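Local coordinates for protein GphF Dehydratase 1 (Archangium violaceum, PDB 6MBF) that probably dehydrates a polyketide intermediate as a dehydratase domain of the gephyronic acid polyketide synthase, and appears linked to rearrangement of the resulting olefin, at residues 70-81 against 226-237; 256-265 against 276-284. One frame throughout, in Å; residues are numbered along the deposited sequence. Where two conformers were deposited one is given.

Contact 1: 70-81 against 226-237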
loop_
_atom_site.group_PDB
_atom_site.type_symbol
_atom_site.label_atom_id
_atom_site.label_comp_id
_atom_site.label_asym_id
_atom_site.label_seq_id
_atom_site.Cartn_x
_atom_site.Cartn_y
_atom_site.Cartn_z
ATOM N N ALA A 70 -18.799 3.861 -12.583
ATOM C CA ALA A 70 -18.120 2.928 -11.690
ATOM C C ALA A 70 -16.821 2.424 -12.306
ATOM O O ALA A 70 -15.830 2.208 -11.600
ATOM C CB ALA A 70 -19.041 1.755 -11.352
ATOM N N ALA A 71 -16.801 2.267 -13.628
ATOM C CA ALA A 71 -15.663 1.721 -14.359
ATOM C C ALA A 71 -14.537 2.726 -14.579
ATOM O O ALA A 71 -13.503 2.348 -15.137
ATOM C CB ALA A 71 -16.122 1.187 -15.716
ATOM N N ASP A 72 -14.713 3.986 -14.193
ATOM C CA ASP A 72 -13.629 4.946 -14.337
ATOM C C ASP A 72 -12.447 4.545 -13.464
ATOM O O ASP A 72 -12.601 3.866 -12.444
ATOM C CB ASP A 72 -14.098 6.351 -13.966
ATOM C CG ASP A 72 -15.107 6.908 -14.948
ATOM O OD1 ASP A 72 -15.646 8.004 -14.685
ATOM O OD2 ASP A 72 -15.375 6.239 -15.976
ATOM N N THR A 73 -11.256 4.969 -13.875
ATOM C CA THR A 73 -10.061 4.697 -13.089
ATOM C C THR A 73 -10.048 5.562 -11.829
ATOM O O THR A 73 -10.516 6.704 -11.833
ATOM C CB THR A 73 -8.804 4.967 -13.908
ATOM O OG1 THR A 73 -8.575 6.379 -13.970
ATOM C CG2 THR A 73 -8.932 4.405 -15.321
ATOM N N LEU A 74 -9.512 5.010 -10.747
ATOM C CA LEU A 74 -9.294 5.748 -9.511
ATOM C C LEU A 74 -7.828 6.154 -9.430
ATOM O O LEU A 74 -6.940 5.350 -9.715
ATOM C CB LEU A 74 -9.662 4.895 -8.296
ATOM C CG LEU A 74 -11.050 4.249 -8.249
ATOM C CD1 LEU A 74 -11.165 3.302 -7.062
ATOM C CD2 LEU A 74 -12.104 5.324 -8.166
ATOM N N ILE A 75 -7.573 7.396 -9.025
ATOM C CA ILE A 75 -6.228 7.958 -9.065
ATOM C C ILE A 75 -5.870 8.549 -7.706
ATOM O O ILE A 75 -6.678 9.248 -7.087
ATOM C CB ILE A 75 -6.111 9.033 -10.161
ATOM C CG1 ILE A 75 -6.415 8.426 -11.537
ATOM C CG2 ILE A 75 -4.729 9.650 -10.146
ATOM C CD1 ILE A 75 -6.947 9.438 -12.540
ATOM N N VAL A 76 -4.654 8.269 -7.241
ATOM C CA VAL A 76 -4.085 8.971 -6.096
ATOM C C VAL A 76 -2.733 9.514 -6.539
ATOM O O VAL A 76 -1.946 8.784 -7.144
ATOM C CB VAL A 76 -3.930 8.063 -4.854
ATOM C CG1 VAL A 76 -3.648 8.916 -3.625
ATOM C CG2 VAL A 76 -5.177 7.207 -4.619
ATOM N N GLU A 77 -2.467 10.790 -6.260
ATOM C CA GLU A 77 -1.204 11.406 -6.649
ATOM C C GLU A 77 -0.580 12.142 -5.469
ATOM O O GLU A 77 -1.251 12.469 -4.486
ATOM C CB GLU A 77 -1.395 12.377 -7.832
ATOM C CG GLU A 77 -1.757 11.698 -9.143
ATOM C CD GLU A 77 -1.939 12.685 -10.282
ATOM O OE1 GLU A 77 -1.812 12.275 -11.457
ATOM O OE2 GLU A 77 -2.208 13.871 -10.001
ATOM N N ASP A 78 0.729 12.391 -5.582
ATOM C CA ASP A 78 1.447 13.271 -4.655
ATOM C C ASP A 78 1.351 12.770 -3.220
ATOM O O ASP A 78 1.112 13.549 -2.295
ATOM C CB ASP A 78 0.925 14.713 -4.718
ATOM C CG ASP A 78 1.297 15.434 -5.987
ATOM O OD1 ASP A 78 0.531 16.346 -6.376
ATOM O OD2 ASP A 78 2.341 15.107 -6.586
ATOM N N VAL A 79 1.503 11.460 -3.028
ATOM C CA VAL A 79 1.334 10.874 -1.700
ATOM C C VAL A 79 2.620 11.040 -0.909
ATOM O O VAL A 79 3.710 10.702 -1.388
ATOM C CB VAL A 79 0.943 9.392 -1.795
ATOM C CG1 VAL A 79 0.769 8.799 -0.397
ATOM C CG2 VAL A 79 -0.320 9.231 -2.615
ATOM N N THR A 80 2.491 11.544 0.313
ATOM C CA THR A 80 3.577 11.601 1.279
ATOM C C THR A 80 3.131 10.890 2.549
ATOM O O THR A 80 2.026 11.140 3.044
ATOM C CB THR A 80 3.965 13.062 1.583
ATOM O OG1 THR A 80 4.497 13.683 0.402
ATOM C CG2 THR A 80 5.002 13.131 2.707
ATOM N N VAL A 81 3.980 10.001 3.066
ATOM C CA VAL A 81 3.795 9.410 4.391
ATOM C C VAL A 81 4.587 10.244 5.395
ATOM O O VAL A 81 5.817 10.313 5.321
ATOM C CB VAL A 81 4.247 7.942 4.418
ATOM C CG1 VAL A 81 4.107 7.360 5.823
ATOM C CG2 VAL A 81 3.470 7.124 3.402
ATOM N N PRO A 226 8.040 2.511 2.347
ATOM C CA PRO A 226 7.484 3.492 1.399
ATOM C C PRO A 226 7.202 4.807 2.109
ATOM O O PRO A 226 6.488 4.840 3.118
ATOM C CB PRO A 226 6.192 2.827 0.907
ATOM C CG PRO A 226 6.324 1.381 1.263
ATOM C CD PRO A 226 7.187 1.318 2.480
ATOM N N LEU A 227 7.794 5.887 1.599
ATOM C CA LEU A 227 7.557 7.222 2.129
ATOM C C LEU A 227 6.774 8.109 1.181
ATOM O O LEU A 227 6.264 9.146 1.612
ATOM C CB LEU A 227 8.882 7.922 2.468
ATOM C CG LEU A 227 9.582 7.449 3.745
ATOM C CD1 LEU A 227 10.567 8.503 4.238
ATOM C CD2 LEU A 227 8.561 7.100 4.826
ATOM N N GLY A 228 6.676 7.735 -0.084
ATOM C CA GLY A 228 5.957 8.572 -1.022
ATOM C C GLY A 228 5.616 7.781 -2.258
ATOM O O GLY A 228 6.122 6.681 -2.485
ATOM N N CYS A 229 4.732 8.367 -3.055
ATOM C CA CYS A 229 4.303 7.764 -4.311
ATOM C C CYS A 229 3.808 8.894 -5.198
ATOM O O CYS A 229 2.920 9.648 -4.784
ATOM C CB CYS A 229 3.197 6.746 -4.032
ATOM S SG CYS A 229 2.577 5.872 -5.433
ATOM N N ALA A 230 4.376 9.029 -6.404
ATOM C CA ALA A 230 3.934 10.104 -7.290
ATOM C C ALA A 230 2.516 9.860 -7.795
ATOM O O ALA A 230 1.708 10.797 -7.860
ATOM C CB ALA A 230 4.904 10.280 -8.461
ATOM N N ARG A 231 2.186 8.617 -8.142
ATOM C CA ARG A 231 0.875 8.334 -8.710
ATOM C C ARG A 231 0.573 6.852 -8.592
ATOM O O ARG A 231 1.450 6.019 -8.821
ATOM C CB ARG A 231 0.822 8.759 -10.181
ATOM C CG ARG A 231 -0.524 8.631 -10.839
ATOM C CD ARG A 231 -0.411 9.148 -12.265
ATOM N NE ARG A 231 -1.508 8.675 -13.099
ATOM C CZ ARG A 231 -2.548 9.415 -13.461
ATOM N NH1 ARG A 231 -2.642 10.683 -13.074
ATOM N NH2 ARG A 231 -3.497 8.883 -14.218
ATOM N N ILE A 232 -0.665 6.529 -8.229
ATOM C CA ILE A 232 -1.190 5.180 -8.387
ATOM C C ILE A 232 -2.540 5.286 -9.083
ATOM O O ILE A 232 -3.358 6.141 -8.731
ATOM C CB ILE A 232 -1.302 4.421 -7.047
ATOM C CG1 ILE A 232 -1.910 3.035 -7.281
ATOM C CG2 ILE A 232 -2.134 5.192 -6.037
ATOM C CD1 ILE A 232 -1.812 2.095 -6.077
ATOM N N GLU A 233 -2.750 4.458 -10.102
ATOM C CA GLU A 233 -4.014 4.426 -10.823
ATOM C C GLU A 233 -4.558 3.008 -10.826
ATOM O O GLU A 233 -3.823 2.059 -11.101
ATOM C CB GLU A 233 -3.842 4.935 -12.248
ATOM C CG GLU A 233 -5.135 5.000 -13.013
ATOM C CD GLU A 233 -4.984 5.789 -14.283
ATOM O OE1 GLU A 233 -3.842 5.882 -14.788
ATOM O OE2 GLU A 233 -6.001 6.329 -14.764
ATOM N N LEU A 234 -5.839 2.861 -10.506
ATOM C CA LEU A 234 -6.487 1.555 -10.435
ATOM C C LEU A 234 -7.587 1.471 -11.484
ATOM O O LEU A 234 -8.475 2.331 -11.526
ATOM C CB LEU A 234 -7.078 1.313 -9.046
ATOM C CG LEU A 234 -7.735 -0.042 -8.795
ATOM C CD1 LEU A 234 -6.718 -1.188 -8.844
ATOM C CD2 LEU A 234 -8.455 -0.040 -7.454
ATOM N N ARG A 235 -7.536 0.429 -12.318
ATOM C CA ARG A 235 -8.485 0.262 -13.412
ATOM C C ARG A 235 -9.489 -0.855 -13.197
ATOM O O ARG A 235 -10.454 -0.946 -13.964
ATOM C CB ARG A 235 -7.753 -0.015 -14.732
ATOM C CG ARG A 235 -6.613 0.921 -15.026
ATOM C CD ARG A 235 -6.179 0.780 -16.472
ATOM N NE ARG A 235 -5.291 1.863 -16.874
ATOM C CZ ARG A 235 -5.154 2.285 -18.124
ATOM N NH1 ARG A 235 -5.858 1.715 -19.093
ATOM N NH2 ARG A 235 -4.323 3.279 -18.406
ATOM N N ALA A 236 -9.262 -1.740 -12.234
ATOM C CA ALA A 236 -10.211 -2.798 -11.914
ATOM C C ALA A 236 -10.236 -2.978 -10.405
ATOM O O ALA A 236 -9.185 -2.944 -9.759
ATOM C CB ALA A 236 -9.839 -4.116 -12.604
ATOM N N ARG A 237 -11.431 -3.150 -9.846
ATOM C CA ARG A 237 -11.607 -3.307 -8.409
ATOM C C ARG A 237 -11.653 -4.788 -8.031
ATOM O O ARG A 237 -11.980 -5.652 -8.845
ATOM C CB ARG A 237 -12.891 -2.624 -7.940
ATOM C CG ARG A 237 -13.326 -1.436 -8.778
ATOM C CD ARG A 237 -12.716 -0.129 -8.315
ATOM N NE ARG A 237 -13.474 1.013 -8.829
ATOM C CZ ARG A 237 -14.498 1.579 -8.192
ATOM N NH1 ARG A 237 -15.136 2.613 -8.729
ATOM N NH2 ARG A 237 -14.878 1.115 -7.009
HETATM O O HOH W 1 -11.645 1.351 -11.344
#

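Contact 2: 256-265 against 276-284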
loop_
_atom_site.group_PDB
_atom_site.type_symbol
_atom_site.label_atom_id
_atom_site.label_comp_id
_atom_site.label_asym_id
_atom_site.label_seq_id
_atom_site.Cartn_x
_atom_site.Cartn_y
_atom_site.Cartn_z
ATOM N N HIS A 256 25.383 0.322 -0.614
ATOM C CA HIS A 256 24.355 0.459 0.406
ATOM C C HIS A 256 23.651 1.782 0.163
ATOM O O HIS A 256 24.317 2.807 -0.007
ATOM C CB HIS A 256 24.987 0.404 1.805
ATOM C CG HIS A 256 24.007 0.512 2.926
ATOM N ND1 HIS A 256 23.486 -0.594 3.566
ATOM C CD2 HIS A 256 23.468 1.593 3.540
ATOM C CE1 HIS A 256 22.665 -0.198 4.522
ATOM N NE2 HIS A 256 22.635 1.123 4.526
ATOM N N ASN A 257 22.322 1.760 0.117
ATOM C CA ASN A 257 21.551 2.950 -0.204
ATOM C C ASN A 257 20.586 3.294 0.921
ATOM O O ASN A 257 20.040 2.412 1.590
ATOM C CB ASN A 257 20.766 2.759 -1.508
ATOM C CG ASN A 257 21.667 2.608 -2.708
ATOM O OD1 ASN A 257 22.142 3.599 -3.271
ATOM N ND2 ASN A 257 21.923 1.368 -3.104
ATOM N N GLN A 258 20.369 4.594 1.122
ATOM C CA GLN A 258 19.324 5.034 2.036
ATOM C C GLN A 258 17.963 5.097 1.362
ATOM O O GLN A 258 16.942 5.022 2.055
ATOM C CB GLN A 258 19.652 6.407 2.624
ATOM C CG GLN A 258 20.813 6.394 3.603
ATOM C CD GLN A 258 20.605 5.411 4.740
ATOM O OE1 GLN A 258 19.573 5.427 5.417
ATOM N NE2 GLN A 258 21.587 4.541 4.953
ATOM N N THR A 259 17.925 5.240 0.036
ATOM C CA THR A 259 16.669 5.370 -0.686
ATOM C C THR A 259 16.707 4.568 -1.977
ATOM O O THR A 259 17.775 4.305 -2.545
ATOM C CB THR A 259 16.335 6.830 -1.032
ATOM O OG1 THR A 259 17.373 7.371 -1.858
ATOM C CG2 THR A 259 16.194 7.673 0.227
ATOM N N HIS A 260 15.515 4.180 -2.429
ATOM C CA HIS A 260 15.296 3.619 -3.753
ATOM C C HIS A 260 13.995 4.186 -4.298
ATOM O O HIS A 260 13.146 4.677 -3.545
ATOM C CB HIS A 260 15.209 2.088 -3.745
ATOM C CG HIS A 260 16.533 1.405 -3.662
ATOM N ND1 HIS A 260 17.354 1.251 -4.755
ATOM C CD2 HIS A 260 17.168 0.812 -2.623
ATOM C CE1 HIS A 260 18.446 0.602 -4.393
ATOM N NE2 HIS A 260 18.359 0.325 -3.104
ATOM N N THR A 261 13.846 4.106 -5.615
ATOM C CA THR A 261 12.611 4.484 -6.295
ATOM C C THR A 261 12.256 3.382 -7.282
ATOM O O THR A 261 13.147 2.771 -7.880
ATOM C CB THR A 261 12.751 5.838 -7.013
ATOM O OG1 THR A 261 13.158 6.845 -6.079
ATOM C CG2 THR A 261 11.425 6.270 -7.645
ATOM N N ALA A 262 10.960 3.099 -7.435
ATOM C CA ALA A 262 10.528 2.050 -8.345
ATOM C C ALA A 262 9.210 2.434 -9.002
ATOM O O ALA A 262 8.390 3.153 -8.419
ATOM C CB ALA A 262 10.372 0.702 -7.619
ATOM N N ASP A 263 9.022 1.935 -10.222
ATOM C CA ASP A 263 7.754 1.977 -10.934
ATOM C C ASP A 263 7.209 0.557 -11.056
ATOM O O ASP A 263 7.972 -0.408 -11.149
ATOM C CB ASP A 263 7.922 2.591 -12.329
ATOM C CG ASP A 263 8.631 3.922 -12.295
ATOM O OD1 ASP A 263 8.216 4.787 -11.499
ATOM O OD2 ASP A 263 9.603 4.101 -13.062
ATOM N N LEU A 264 5.887 0.423 -11.044
ATOM C CA LEU A 264 5.274 -0.895 -11.114
ATOM C C LEU A 264 4.043 -0.854 -12.003
ATOM O O LEU A 264 3.362 0.169 -12.105
ATOM C CB LEU A 264 4.870 -1.428 -9.729
ATOM C CG LEU A 264 5.952 -1.585 -8.662
ATOM C CD1 LEU A 264 6.121 -0.308 -7.870
ATOM C CD2 LEU A 264 5.565 -2.731 -7.728
ATOM N N ARG A 265 3.778 -1.981 -12.660
ATOM C CA ARG A 265 2.586 -2.179 -13.473
ATOM C C ARG A 265 1.990 -3.525 -13.094
ATOM O O ARG A 265 2.690 -4.542 -13.117
ATOM C CB ARG A 265 2.920 -2.134 -14.970
ATOM C CG ARG A 265 3.578 -0.828 -15.419
ATOM C CD ARG A 265 2.639 0.335 -15.203
ATOM N NE ARG A 265 3.110 1.583 -15.801
ATOM C CZ ARG A 265 3.677 2.582 -15.130
ATOM N NH1 ARG A 265 3.873 2.498 -13.819
ATOM N NH2 ARG A 265 4.041 3.681 -15.782
ATOM N N SER A 276 -1.258 0.885 -11.938
ATOM C CA SER A 276 0.072 1.390 -12.246
ATOM C C SER A 276 0.547 2.289 -11.118
ATOM O O SER A 276 -0.212 3.122 -10.616
ATOM C CB SER A 276 0.093 2.169 -13.559
ATOM O OG SER A 276 -0.786 3.275 -13.481
ATOM N N VAL A 277 1.815 2.131 -10.750
ATOM C CA VAL A 277 2.434 2.854 -9.643
ATOM C C VAL A 277 3.663 3.564 -10.196
ATOM O O VAL A 277 4.571 2.912 -10.724
ATOM C CB VAL A 277 2.824 1.922 -8.481
ATOM C CG1 VAL A 277 3.525 2.717 -7.396
ATOM C CG2 VAL A 277 1.591 1.207 -7.908
ATOM N N ASP A 278 3.687 4.892 -10.098
ATOM C CA ASP A 278 4.814 5.683 -10.576
ATOM C C ASP A 278 5.591 6.242 -9.396
ATOM O O ASP A 278 5.015 6.907 -8.528
ATOM C CB ASP A 278 4.351 6.840 -11.471
ATOM C CG ASP A 278 3.681 6.362 -12.739
ATOM O OD1 ASP A 278 2.705 7.009 -13.181
ATOM O OD2 ASP A 278 4.124 5.329 -13.280
ATOM N N ALA A 279 6.902 5.998 -9.388
ATOM C CA ALA A 279 7.821 6.594 -8.425
ATOM C C ALA A 279 7.399 6.301 -6.981
ATOM O O ALA A 279 7.198 7.199 -6.160
ATOM C CB ALA A 279 7.958 8.103 -8.672
ATOM N N LEU A 280 7.255 5.016 -6.680
ATOM C CA LEU A 280 7.242 4.601 -5.290
ATOM C C LEU A 280 8.594 4.943 -4.672
ATOM O O LEU A 280 9.636 4.513 -5.171
ATOM C CB LEU A 280 6.964 3.102 -5.202
ATOM C CG LEU A 280 7.060 2.488 -3.806
ATOM C CD1 LEU A 280 5.967 3.029 -2.910
ATOM C CD2 LEU A 280 7.001 0.963 -3.874
ATOM N N GLN A 281 8.586 5.742 -3.614
ATOM C CA GLN A 281 9.811 6.226 -2.991
ATOM C C GLN A 281 10.022 5.468 -1.687
ATOM O O GLN A 281 9.145 5.461 -0.818
ATOM C CB GLN A 281 9.732 7.738 -2.774
ATOM C CG GLN A 281 9.787 8.508 -4.099
ATOM C CD GLN A 281 8.893 9.735 -4.131
ATOM O OE1 GLN A 281 7.823 9.730 -4.749
ATOM N NE2 GLN A 281 9.340 10.803 -3.487
ATOM N N LEU A 282 11.168 4.800 -1.567
ATOM C CA LEU A 282 11.490 3.982 -0.406
ATOM C C LEU A 282 12.658 4.590 0.356
ATOM O O LEU A 282 13.613 5.079 -0.249
ATOM C CB LEU A 282 11.859 2.556 -0.822
ATOM C CG LEU A 282 10.859 1.777 -1.672
ATOM C CD1 LEU A 282 11.455 0.401 -2.022
ATOM C CD2 LEU A 282 9.557 1.635 -0.913
ATOM N N LYS A 283 12.589 4.549 1.685
ATOM C CA LYS A 283 13.686 5.045 2.503
ATOM C C LYS A 283 13.888 4.114 3.689
ATOM O O LYS A 283 12.918 3.600 4.253
ATOM C CB LYS A 283 13.417 6.480 2.988
ATOM C CG LYS A 283 14.603 7.112 3.694
ATOM C CD LYS A 283 14.341 8.567 4.040
ATOM C CE LYS A 283 15.570 9.201 4.672
ATOM N NZ LYS A 283 15.354 10.646 4.949
ATOM N N ARG A 284 15.148 3.887 4.056
ATOM C CA ARG A 284 15.440 3.027 5.197
ATOM C C ARG A 284 14.904 3.645 6.483
ATOM O O ARG A 284 15.038 4.850 6.722
ATOM C CB ARG A 284 16.945 2.785 5.317
ATOM C CG ARG A 284 17.529 1.895 4.229
ATOM C CD ARG A 284 18.985 1.575 4.537
ATOM N NE ARG A 284 19.552 0.611 3.601
ATOM C CZ ARG A 284 19.405 -0.704 3.716
ATOM N NH1 ARG A 284 18.703 -1.210 4.729
ATOM N NH2 ARG A 284 19.968 -1.509 2.829
#

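Contact 1: 70-81 against 226-237
The seam of the double-hotdog fold is made here by an antiparallel strand pair, in which Leu74 faces Leu234 and Val76 faces Ile232 as hydrogen-bonded pairs. Val76 N gives a nearly straight bond to Ile232 O (2.9 Å, 170°), and Val76 CB packs against Ile232 CG2 at 3.6 Å, the two side chains lying alongside each other. Both strands turn a corner at Asp78 and Ala230, where Asp78 N still reaches Ala230 O; beyond it Val79 pairs with Cys229.

The face bearing Ile75, Glu77, Arg231 and Glu233 carries a salt-bridge network. With CG anti to the backbone N (chi1 -175°) and the chain extended as far as NE, Arg231 runs beside Glu77 and sets its guanidinium between two carboxylates. NH1 bridges Glu77 OE1 at a modelled 2.4 Å, a length too short to trust, while NH2 meets Glu233 OE1 at 3.1 Å from above the carboxylate plane. Ile75 CG2 lies 3.7 Å from Arg231 NH1, over one guanidinium face. A methionine in place of Arg231 would probably leave Glu77 without this counter-charge and take from Glu233 OE1 the N-H of this bridge. Glu233 is also paired with Arg131, although the position of OE2 is less certain.

At the far end Leu74 CD1 sits over the guanidinium of Arg237, 3.7 Å from NE, and a water links Arg237 NE to Asp72 O, while Arg237 NH2 forms a salt bridge with Glu197.

Leu74 and Val76 pack on helix 52-65, strand 121-131 flanks 73-81 on its other edge, and strand 273-284 flanks 224-234.

Contact 2: 256-265 against 276-284
His256 brings CE1 over one face of the Arg284 guanidinium, 3.4 Å from Arg284 CZ and offset toward the rim, the two planes only 7° apart. Next along the chain, Asn257 O takes a 2.7 Å bond from Arg284 NE, the donor almost in line with the carbonyl. Arg284 is extended from CG to NE, which carries the guanidinium past the strand end; its NH2 goes on to a salt bridge with Glu218. Gln258 O then accepts from Arg284 N, opening the ladder.

Thr259 CG2 touches Lys283 CG across a non-hydrogen-bonded pair. His260 and Leu282 exchange two backbone bonds, and the His260 ring, hydrogen-bonded through NE2 to Glu218, meets Phe224 edge to face. Thr261 turns CG2 over Ala279 CA at 3.7 Å.

At Ala262 the register slips: Ala279 and Leu280 both face it in a G1 bulge, with Ala279 in the left-handed region (phi 56°, psi 56°). Leu280 N bonds to Ala262 O, whereas Ala279 N turns to the side chain of Asp263, meeting OD1 at 2.8 Å. That carboxylate therefore accepts the N-H of the bulge residue, while its OD2 is held by His249.

Leu264 CD1 packs against Val277 CG1 (4.0 Å), side by side. In the conformer described, Arg265 grips Asp278 OD2 end-on, NH1 at 2.9 Å and NH2 at 3.0 Å, and NH1 also bonds to Leu264 O.

The whole is a bulged antiparallel hairpin of a hotdog fold, with Leu280 and Leu282 packed on helix 200-214.

In the fold
Contact 1 closes before contact 2 opens along the chain, and their centres lie 15 Å apart. Strands 224-234 and 273-284 are direct neighbours, so the order across the sheet runs 73-81, 224-234, 273-284, 259-267. Two probable backbone hydrogen bonds, Leu227 N to Gln281 O and Arg231 O to Asp278 N (each 2.8 Å), join the contacts beside classic bulges that face Gln281 and Asp278. As in the double-hotdog fold of this family, contact 1 probably joins the two hotdog halves, and contact 2 probably belongs to the second. Together they place four neighbouring antiparallel strands side by side, interrupted by bulges, with a bound magnesium ion about 4 Å from the Pro226 side chain.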